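Local coordinates for Two-component system sensor histidine kinase (Bacteroides thetaiotaomicron, PDB 3OTT), which probably senses saccharides through its extracellular region and relays the signal by histidine autophosphorylation to a DNA-binding output, at residues Q631-N644 with Q671-L685. Numbering follows the deposited sequence.
With TBR (hexatantalum dodecabromide), chain D.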
# COMPACT_ATOMS: atom_id res chain seq x y z
N GLN B 631 23.81 1.19 8.89
CA GLN B 631 22.91 2.19 9.45
C GLN B 631 22.59 3.32 8.47
O GLN B 631 23.51 3.97 7.94
CB GLN B 631 23.40 2.67 10.83
CG GLN B 631 23.29 1.52 11.88
CD GLN B 631 21.84 1.24 12.31
OE1 GLN B 631 21.25 2.01 13.05
NE2 GLN B 631 21.28 0.12 11.87
N PRO B 632 21.28 3.50 8.18
CA PRO B 632 20.74 4.56 7.33
C PRO B 632 21.02 5.90 7.98
O PRO B 632 21.12 5.99 9.20
CB PRO B 632 19.23 4.29 7.33
CG PRO B 632 18.97 3.51 8.63
CD PRO B 632 20.21 2.64 8.72
N GLU B 633 21.18 6.93 7.17
CA GLU B 633 21.39 8.25 7.73
C GLU B 633 20.07 8.69 8.40
O GLU B 633 18.98 8.49 7.86
CB GLU B 633 21.95 9.23 6.69
CG GLU B 633 22.68 10.44 7.35
CD GLU B 633 23.62 11.23 6.41
OE1 GLU B 633 23.56 12.50 6.44
OE2 GLU B 633 24.43 10.61 5.67
N ARG B 634 20.18 9.15 9.63
CA ARG B 634 19.08 9.73 10.32
C ARG B 634 19.28 11.25 10.54
O ARG B 634 20.41 11.71 10.75
CB ARG B 634 18.89 9.01 11.65
CG ARG B 634 18.20 7.64 11.49
CD ARG B 634 18.16 6.89 12.82
NE ARG B 634 19.22 5.89 12.84
CZ ARG B 634 20.43 6.06 13.37
NH1 ARG B 634 20.78 7.19 13.98
NH2 ARG B 634 21.30 5.05 13.30
N PRO B 635 18.18 12.01 10.47
CA PRO B 635 18.25 13.44 10.74
C PRO B 635 18.66 13.77 12.18
O PRO B 635 18.29 13.07 13.12
CB PRO B 635 16.82 13.94 10.51
CG PRO B 635 15.97 12.68 10.74
CD PRO B 635 16.80 11.57 10.14
N ILE B 636 19.39 14.86 12.33
CA ILE B 636 19.75 15.40 13.63
C ILE B 636 18.57 16.21 14.13
O ILE B 636 18.02 16.94 13.35
CB ILE B 636 20.93 16.35 13.45
CG1 ILE B 636 22.06 15.62 12.73
CG2 ILE B 636 21.34 17.08 14.75
CD1 ILE B 636 23.18 16.59 12.31
N LEU B 637 18.18 16.04 15.39
CA LEU B 637 17.18 16.82 16.09
C LEU B 637 17.82 17.53 17.28
O LEU B 637 18.80 17.07 17.88
CB LEU B 637 16.16 15.92 16.77
CG LEU B 637 15.12 15.02 16.10
CD1 LEU B 637 15.75 13.90 15.28
CD2 LEU B 637 14.25 14.39 17.22
N LEU B 638 17.21 18.62 17.67
CA LEU B 638 17.62 19.31 18.86
C LEU B 638 16.61 18.92 19.92
O LEU B 638 15.42 18.96 19.68
CB LEU B 638 17.59 20.81 18.57
CG LEU B 638 18.89 21.57 18.30
CD1 LEU B 638 19.95 20.72 17.74
CD2 LEU B 638 18.58 22.79 17.41
N THR B 639 17.08 18.53 21.09
CA THR B 639 16.17 17.89 22.05
C THR B 639 16.13 18.64 23.36
O THR B 639 15.31 18.32 24.26
CB THR B 639 16.54 16.38 22.27
OG1 THR B 639 17.91 16.28 22.64
CG2 THR B 639 16.45 15.61 20.96
N ALA B 640 17.00 19.65 23.50
CA ALA B 640 16.96 20.50 24.70
C ALA B 640 17.61 21.87 24.53
O ALA B 640 18.65 22.00 23.92
CB ALA B 640 17.58 19.78 25.87
N LEU B 641 17.00 22.89 25.12
CA LEU B 641 17.60 24.20 25.14
C LEU B 641 17.84 24.61 26.61
O LEU B 641 16.93 24.53 27.42
CB LEU B 641 16.67 25.22 24.47
CG LEU B 641 17.07 26.71 24.55
CD1 LEU B 641 18.35 26.97 23.79
CD2 LEU B 641 15.99 27.58 23.98
N TYR B 642 19.07 25.03 26.94
CA TYR B 642 19.38 25.59 28.24
C TYR B 642 19.76 27.06 28.10
O TYR B 642 20.46 27.47 27.13
CB TYR B 642 20.57 24.87 28.87
CG TYR B 642 20.38 23.40 29.18
CD1 TYR B 642 20.39 22.47 28.15
CD2 TYR B 642 20.22 22.96 30.49
CE1 TYR B 642 20.22 21.10 28.40
CE2 TYR B 642 20.06 21.55 30.78
CZ TYR B 642 20.07 20.65 29.70
OH TYR B 642 19.92 19.32 29.83
N ILE B 643 19.29 27.84 29.06
CA ILE B 643 19.67 29.24 29.20
C ILE B 643 20.22 29.36 30.62
O ILE B 643 19.59 28.90 31.59
CB ILE B 643 18.46 30.17 29.02
CG1 ILE B 643 17.99 30.14 27.57
CG2 ILE B 643 18.78 31.60 29.56
CD1 ILE B 643 16.54 30.47 27.39
N ASN B 644 21.43 29.93 30.73
CA ASN B 644 22.14 29.99 32.00
C ASN B 644 22.12 28.66 32.66
O ASN B 644 21.99 28.56 33.88
CB ASN B 644 21.53 31.04 32.94
CG ASN B 644 21.54 32.41 32.33
OD1 ASN B 644 22.55 32.83 31.75
ND2 ASN B 644 20.42 33.09 32.38
N GLN B 671 19.54 36.47 27.82
CA GLN B 671 19.40 35.06 27.57
C GLN B 671 20.49 34.71 26.56
O GLN B 671 20.21 34.23 25.45
CB GLN B 671 17.99 34.76 27.02
CG GLN B 671 16.89 35.08 28.04
CD GLN B 671 15.47 34.79 27.55
OE1 GLN B 671 15.06 35.19 26.47
NE2 GLN B 671 14.69 34.14 28.39
N ASN B 672 21.73 34.96 26.94
CA ASN B 672 22.81 34.86 25.96
C ASN B 672 23.88 33.82 26.33
O ASN B 672 24.97 33.80 25.72
CB ASN B 672 23.46 36.26 25.74
CG ASN B 672 24.04 36.82 27.02
OD1 ASN B 672 23.56 36.53 28.09
ND2 ASN B 672 25.09 37.59 26.91
N ASN B 673 23.57 33.01 27.33
CA ASN B 673 24.44 31.90 27.71
C ASN B 673 23.65 30.62 27.47
O ASN B 673 22.78 30.26 28.25
CB ASN B 673 24.95 32.07 29.15
CG ASN B 673 25.89 33.32 29.29
OD1 ASN B 673 27.08 33.26 28.99
ND2 ASN B 673 25.34 34.45 29.75
N LEU B 674 23.93 29.98 26.33
CA LEU B 674 23.07 28.98 25.70
C LEU B 674 23.71 27.60 25.57
O LEU B 674 24.92 27.48 25.29
CB LEU B 674 22.68 29.45 24.31
CG LEU B 674 22.12 30.85 24.16
CD1 LEU B 674 21.74 31.01 22.74
CD2 LEU B 674 20.89 31.08 25.09
N SER B 675 22.91 26.56 25.84
CA SER B 675 23.32 25.19 25.52
C SER B 675 22.24 24.48 24.77
O SER B 675 21.08 24.81 24.89
CB SER B 675 23.72 24.37 26.74
OG SER B 675 24.91 24.84 27.26
N PHE B 676 22.65 23.50 23.99
CA PHE B 676 21.81 22.80 23.04
C PHE B 676 22.27 21.36 23.18
O PHE B 676 23.49 21.10 23.11
CB PHE B 676 22.11 23.28 21.60
CG PHE B 676 21.81 24.75 21.37
CD1 PHE B 676 22.80 25.72 21.52
CD2 PHE B 676 20.54 25.16 21.04
CE1 PHE B 676 22.50 27.13 21.33
CE2 PHE B 676 20.26 26.54 20.82
CZ PHE B 676 21.27 27.52 20.99
N GLU B 677 21.32 20.43 23.38
CA GLU B 677 21.60 19.01 23.19
C GLU B 677 21.06 18.60 21.86
O GLU B 677 20.02 19.07 21.44
CB GLU B 677 20.98 18.14 24.29
CG GLU B 677 21.67 18.37 25.60
CD GLU B 677 20.99 17.68 26.75
OE1 GLU B 677 19.99 16.95 26.52
OE2 GLU B 677 21.45 17.90 27.89
N LEU B 678 21.75 17.68 21.22
CA LEU B 678 21.42 17.25 19.86
C LEU B 678 21.31 15.72 19.87
O LEU B 678 21.96 15.06 20.69
CB LEU B 678 22.54 17.71 18.88
CG LEU B 678 23.90 17.03 19.02
CD1 LEU B 678 24.04 15.77 18.14
CD2 LEU B 678 25.00 17.98 18.67
N SER B 679 20.53 15.14 18.98
CA SER B 679 20.58 13.68 18.84
C SER B 679 20.10 13.26 17.45
O SER B 679 19.22 13.90 16.88
CB SER B 679 19.69 13.03 19.91
OG SER B 679 19.50 11.65 19.64
N ASP B 680 20.65 12.18 16.93
CA ASP B 680 20.11 11.55 15.74
C ASP B 680 19.42 10.21 16.12
O ASP B 680 19.22 9.33 15.28
CB ASP B 680 21.20 11.34 14.71
CG ASP B 680 22.38 10.43 15.22
OD1 ASP B 680 22.47 10.04 16.43
OD2 ASP B 680 23.26 10.13 14.37
N LEU B 681 19.04 10.09 17.39
CA LEU B 681 18.25 8.92 17.90
C LEU B 681 19.01 7.62 17.71
O LEU B 681 18.54 6.75 17.02
CB LEU B 681 16.88 8.81 17.21
CG LEU B 681 15.93 10.03 17.16
CD1 LEU B 681 14.63 9.59 16.38
CD2 LEU B 681 15.55 10.61 18.49
N PRO B 682 20.22 7.50 18.26
CA PRO B 682 21.03 6.32 18.00
C PRO B 682 20.65 5.07 18.88
O PRO B 682 21.51 4.32 19.34
CB PRO B 682 22.44 6.82 18.29
CG PRO B 682 22.25 7.80 19.44
CD PRO B 682 20.89 8.46 19.17
N TYR B 683 19.37 4.81 19.05
CA TYR B 683 18.91 3.61 19.75
C TYR B 683 19.60 2.32 19.31
O TYR B 683 19.96 1.49 20.16
CB TYR B 683 17.41 3.45 19.58
CG TYR B 683 16.64 4.68 19.99
CD1 TYR B 683 16.91 5.33 21.21
CD2 TYR B 683 15.68 5.22 19.15
CE1 TYR B 683 16.23 6.50 21.57
CE2 TYR B 683 14.99 6.38 19.49
CZ TYR B 683 15.26 7.01 20.73
OH TYR B 683 14.53 8.14 21.05
N SER B 684 19.76 2.11 18.01
CA SER B 684 20.25 0.84 17.52
C SER B 684 21.77 0.68 17.48
O SER B 684 22.26 -0.32 16.97
CB SER B 684 19.64 0.55 16.15
OG SER B 684 18.22 0.62 16.21
N LEU B 685 22.52 1.60 18.07
CA LEU B 685 23.96 1.70 17.78
C LEU B 685 24.83 1.22 18.92
O LEU B 685 24.61 1.60 20.06
CB LEU B 685 24.32 3.16 17.48
CG LEU B 685 23.82 3.78 16.17
CD1 LEU B 685 24.44 5.18 15.89
CD2 LEU B 685 24.17 2.81 15.07
TA1 TBR D . 11.71 4.27 9.50
TA2 TBR D . 13.08 5.52 11.51
TA3 TBR D . 13.96 5.81 8.81
TA4 TBR D . 12.82 7.98 10.22
TA5 TBR D . 11.40 6.69 8.18
TA6 TBR D . 10.59 6.35 10.82
BR1 TBR D . 12.74 2.89 11.45
BR2 TBR D . 13.59 3.32 7.97
BR3 TBR D . 10.42 4.45 7.27
BR4 TBR D . 9.29 4.13 10.41
BR5 TBR D . 15.51 4.99 10.76
BR6 TBR D . 13.33 6.53 6.40
BR7 TBR D . 11.76 9.27 8.20
BR8 TBR D . 10.78 8.85 11.56
BR9 TBR D . 14.08 7.73 12.49
BRA TBR D . 15.12 8.16 8.97
BRB TBR D . 8.99 7.25 8.98
BRC TBR D . 11.20 5.62 13.25
O HOH W 1 16.52 10.92 13.81
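L641 and F676 run alongside one another in the same direction, with CD1 of L641 3.6 Å from CE2 of F676; their face, shared with L638, L678, I643 and L674, is the tightly packed one, closed by strands 720-728 and 740-746. On the other face the Y642 ring slants across the E677 side chain, and its OH gives a 2.8 Å hydrogen bond to E677 OE2 from above the carboxylate plane. With CG anti to its carbonyl carbon (chi1 -70°) and an extended chain, E677 reaches this hydroxyl, while R711 forms a salt bridge to the same oxygen. The pairing joins antiparallel neighbours in one sheet of the beta-sandwich that ends the extracellular region and carries the Y_Y_Y (E-set) family match, and a beta bulge at T639 shifts the register. Beyond the strands the open side lies at exposed P635, whose O takes a water, and at partly exposed Q631. At its margin R634 is a buried polar link: NH1 donates to D680 O (3.0 Å), NH2 to Q631 OE1, and the aliphatic CG lies 3.8 Å from bromide BR5 of the tantalum cluster. An alanine in place of R634 would probably cost the D680 carbonyl and Q631 OE1 their guanidinium donors.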